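Local coordinates for protein peptide synthetase, module 7 (Actinoplanes teichomyceticus, PDB 4TX3) that probably serves in glycopeptide-antibiotic assembly as a condensation-type domain of a nonribosomal peptide synthetase, at residues T280-T286 against F308-L314. Numbering follows the deposited sequence.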
loop_
_atom_site.group_PDB
_atom_site.type_symbol
_atom_site.label_atom_id
_atom_site.label_comp_id
_atom_site.label_asym_id
_atom_site.label_seq_id
_atom_site.Cartn_x
_atom_site.Cartn_y
_atom_site.Cartn_z
ATOM N N THR B 280 -17.129 30.324 21.516
ATOM C CA THR B 280 -17.747 29.003 21.571
ATOM C C THR B 280 -18.297 28.561 20.225
ATOM O O THR B 280 -19.068 27.608 20.160
ATOM C CB THR B 280 -18.891 28.956 22.611
ATOM O OG1 THR B 280 -19.861 29.976 22.317
ATOM C CG2 THR B 280 -18.347 29.185 24.000
ATOM N N ASP B 281 -17.903 29.255 19.160
ATOM C CA ASP B 281 -18.338 28.931 17.804
ATOM C C ASP B 281 -17.105 28.822 16.917
ATOM O O ASP B 281 -16.514 29.828 16.516
ATOM C CB ASP B 281 -19.315 29.996 17.271
ATOM C CG ASP B 281 -19.860 29.663 15.865
ATOM O OD1 ASP B 281 -19.864 28.464 15.497
ATOM O OD2 ASP B 281 -20.292 30.596 15.130
ATOM N N LEU B 282 -16.703 27.594 16.619
ATOM C CA LEU B 282 -15.392 27.373 16.022
ATOM C C LEU B 282 -15.473 26.488 14.803
ATOM O O LEU B 282 -16.307 25.579 14.746
ATOM C CB LEU B 282 -14.439 26.735 17.036
ATOM C CG LEU B 282 -14.017 27.511 18.278
ATOM C CD1 LEU B 282 -13.030 26.687 19.085
ATOM C CD2 LEU B 282 -13.366 28.802 17.870
ATOM N N VAL B 283 -14.611 26.755 13.827
ATOM C CA VAL B 283 -14.459 25.853 12.702
ATOM C C VAL B 283 -13.021 25.350 12.656
ATOM O O VAL B 283 -12.084 26.121 12.537
ATOM C CB VAL B 283 -14.831 26.516 11.357
ATOM C CG1 VAL B 283 -14.603 25.537 10.215
ATOM C CG2 VAL B 283 -16.277 26.979 11.363
ATOM N N ILE B 284 -12.859 24.043 12.794
ATOM C CA ILE B 284 -11.565 23.408 12.624
ATOM C C ILE B 284 -11.580 22.559 11.373
ATOM O O ILE B 284 -12.424 21.670 11.228
ATOM C CB ILE B 284 -11.209 22.533 13.803
ATOM C CG1 ILE B 284 -11.118 23.392 15.070
ATOM C CG2 ILE B 284 -9.910 21.790 13.515
ATOM C CD1 ILE B 284 -10.775 22.623 16.311
ATOM N N GLY B 285 -10.651 22.837 10.466
ATOM C CA GLY B 285 -10.605 22.135 9.199
ATOM C C GLY B 285 -9.556 21.041 9.176
ATOM O O GLY B 285 -8.631 21.011 9.997
ATOM N N THR B 286 -9.716 20.136 8.222
ATOM C CA THR B 286 -8.786 19.046 8.009
ATOM C C THR B 286 -8.704 18.732 6.516
ATOM O O THR B 286 -9.608 19.079 5.756
ATOM C CB THR B 286 -9.203 17.778 8.793
ATOM O OG1 THR B 286 -8.073 16.908 8.933
ATOM C CG2 THR B 286 -10.328 17.042 8.079
ATOM N N PHE B 308 -11.906 20.069 4.375
ATOM C CA PHE B 308 -13.101 19.556 5.021
ATOM C C PHE B 308 -13.248 20.276 6.374
ATOM O O PHE B 308 -12.576 19.928 7.358
ATOM C CB PHE B 308 -12.994 18.036 5.192
ATOM C CG PHE B 308 -14.106 17.428 6.009
ATOM C CD1 PHE B 308 -15.436 17.639 5.661
ATOM C CD2 PHE B 308 -13.819 16.643 7.123
ATOM C CE1 PHE B 308 -16.475 17.080 6.412
ATOM C CE2 PHE B 308 -14.844 16.080 7.888
ATOM C CZ PHE B 308 -16.181 16.304 7.531
ATOM N N PRO B 309 -14.101 21.312 6.409
ATOM C CA PRO B 309 -14.319 22.159 7.584
ATOM C C PRO B 309 -15.437 21.632 8.452
ATOM O O PRO B 309 -16.487 21.288 7.927
ATOM C CB PRO B 309 -14.707 23.497 6.966
ATOM C CG PRO B 309 -15.456 23.086 5.735
ATOM C CD PRO B 309 -14.769 21.855 5.219
ATOM N N VAL B 310 -15.217 21.561 9.758
ATOM C CA VAL B 310 -16.266 21.128 10.667
ATOM C C VAL B 310 -16.484 22.190 11.727
ATOM O O VAL B 310 -15.548 22.642 12.393
ATOM C CB VAL B 310 -15.945 19.764 11.308
ATOM C CG1 VAL B 310 -16.956 19.441 12.403
ATOM C CG2 VAL B 310 -15.954 18.674 10.226
ATOM N N ARG B 311 -17.732 22.624 11.836
ATOM C CA ARG B 311 -18.083 23.670 12.765
ATOM C C ARG B 311 -18.479 23.029 14.078
ATOM O O ARG B 311 -19.236 22.058 14.100
ATOM C CB ARG B 311 -19.214 24.525 12.205
ATOM C CG ARG B 311 -19.595 25.703 13.055
ATOM C CD ARG B 311 -20.821 26.369 12.463
ATOM N NE ARG B 311 -21.124 27.634 13.112
ATOM C CZ ARG B 311 -21.936 28.550 12.602
ATOM N NH1 ARG B 311 -22.525 28.331 11.434
ATOM N NH2 ARG B 311 -22.151 29.687 13.250
ATOM N N THR B 312 -17.963 23.557 15.180
ATOM C CA THR B 312 -18.275 22.963 16.466
ATOM C C THR B 312 -18.799 24.034 17.398
ATOM O O THR B 312 -18.283 25.141 17.417
ATOM C CB THR B 312 -17.037 22.250 17.063
ATOM O OG1 THR B 312 -16.694 21.139 16.220
ATOM C CG2 THR B 312 -17.335 21.721 18.447
ATOM N N ASP B 313 -19.855 23.707 18.135
ATOM C CA ASP B 313 -20.441 24.629 19.098
ATOM C C ASP B 313 -20.047 24.249 20.521
ATOM O O ASP B 313 -20.408 23.177 20.994
ATOM C CB ASP B 313 -21.962 24.648 18.946
ATOM C CG ASP B 313 -22.665 25.461 20.040
ATOM O OD1 ASP B 313 -22.027 26.305 20.707
ATOM O OD2 ASP B 313 -23.885 25.264 20.216
ATOM N N LEU B 314 -19.336 25.146 21.204
ATOM C CA LEU B 314 -18.792 24.849 22.534
ATOM C C LEU B 314 -19.451 25.623 23.673
ATOM O O LEU B 314 -18.848 25.803 24.730
ATOM C CB LEU B 314 -17.288 25.118 22.558
ATOM C CG LEU B 314 -16.545 24.242 21.552
ATOM C CD1 LEU B 314 -15.989 25.100 20.421
ATOM C CD2 LEU B 314 -15.456 23.440 22.226
HETATM O O HOH W 1 -21.535 29.424 20.048
#
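D281 and R311 form a side-on, two-pronged salt bridge across two antiparallel strands. R311 NE lies 2.8 Å from D281 OD1, almost in line through its hydrogen (170°) and on the syn lone pair; R311 NH2 reaches D281 OD2, also at 2.8 Å but more bent. Carboxylate and guanidinium are nearly coplanar, 20° apart. With CG anti to the backbone N (chi1 -176°) and the chain extended to NE, R311 spans from its own position to D281, two residues along the sheet face, while R311 NH1 hydrogen-bonds the carbonyls of H211 and A213. An alanine in place of R311 would probably leave the D281 carboxylate without its charged mate and free to turn, and those two carbonyls without this donor. T280 OG1 and D313 OD1 share a water, and D313 OD1 also hydrogen-bonds S315 OG. Backbone hydrogen bonds pair L282 with T312 (L282 O to T312 N, 2.6 Å), I284 with V310 and T286 with F308, where that from F308 N is weak; past the last bridge, L314 N hydrogen-bonds T280 O at 2.7 Å. Within the condensation-type domain this antiparallel pair has helices 261-278 and 320-334 packed on its L282, V310 and T312 face, and backbone hydrogen bonds from G285 to V363 and L365 tie it to strand 363-369. On the salt-bridge face, V283 CG1 packs on P309 CB (3.8 Å) and V283 CG2 lies against the R311 stem. On the other face, L282 CD1 meets L314 CD1 at 3.6 Å, both side chains touching T274, and T286 CG2 abuts the F308 ring edge at CD2 (3.6 Å).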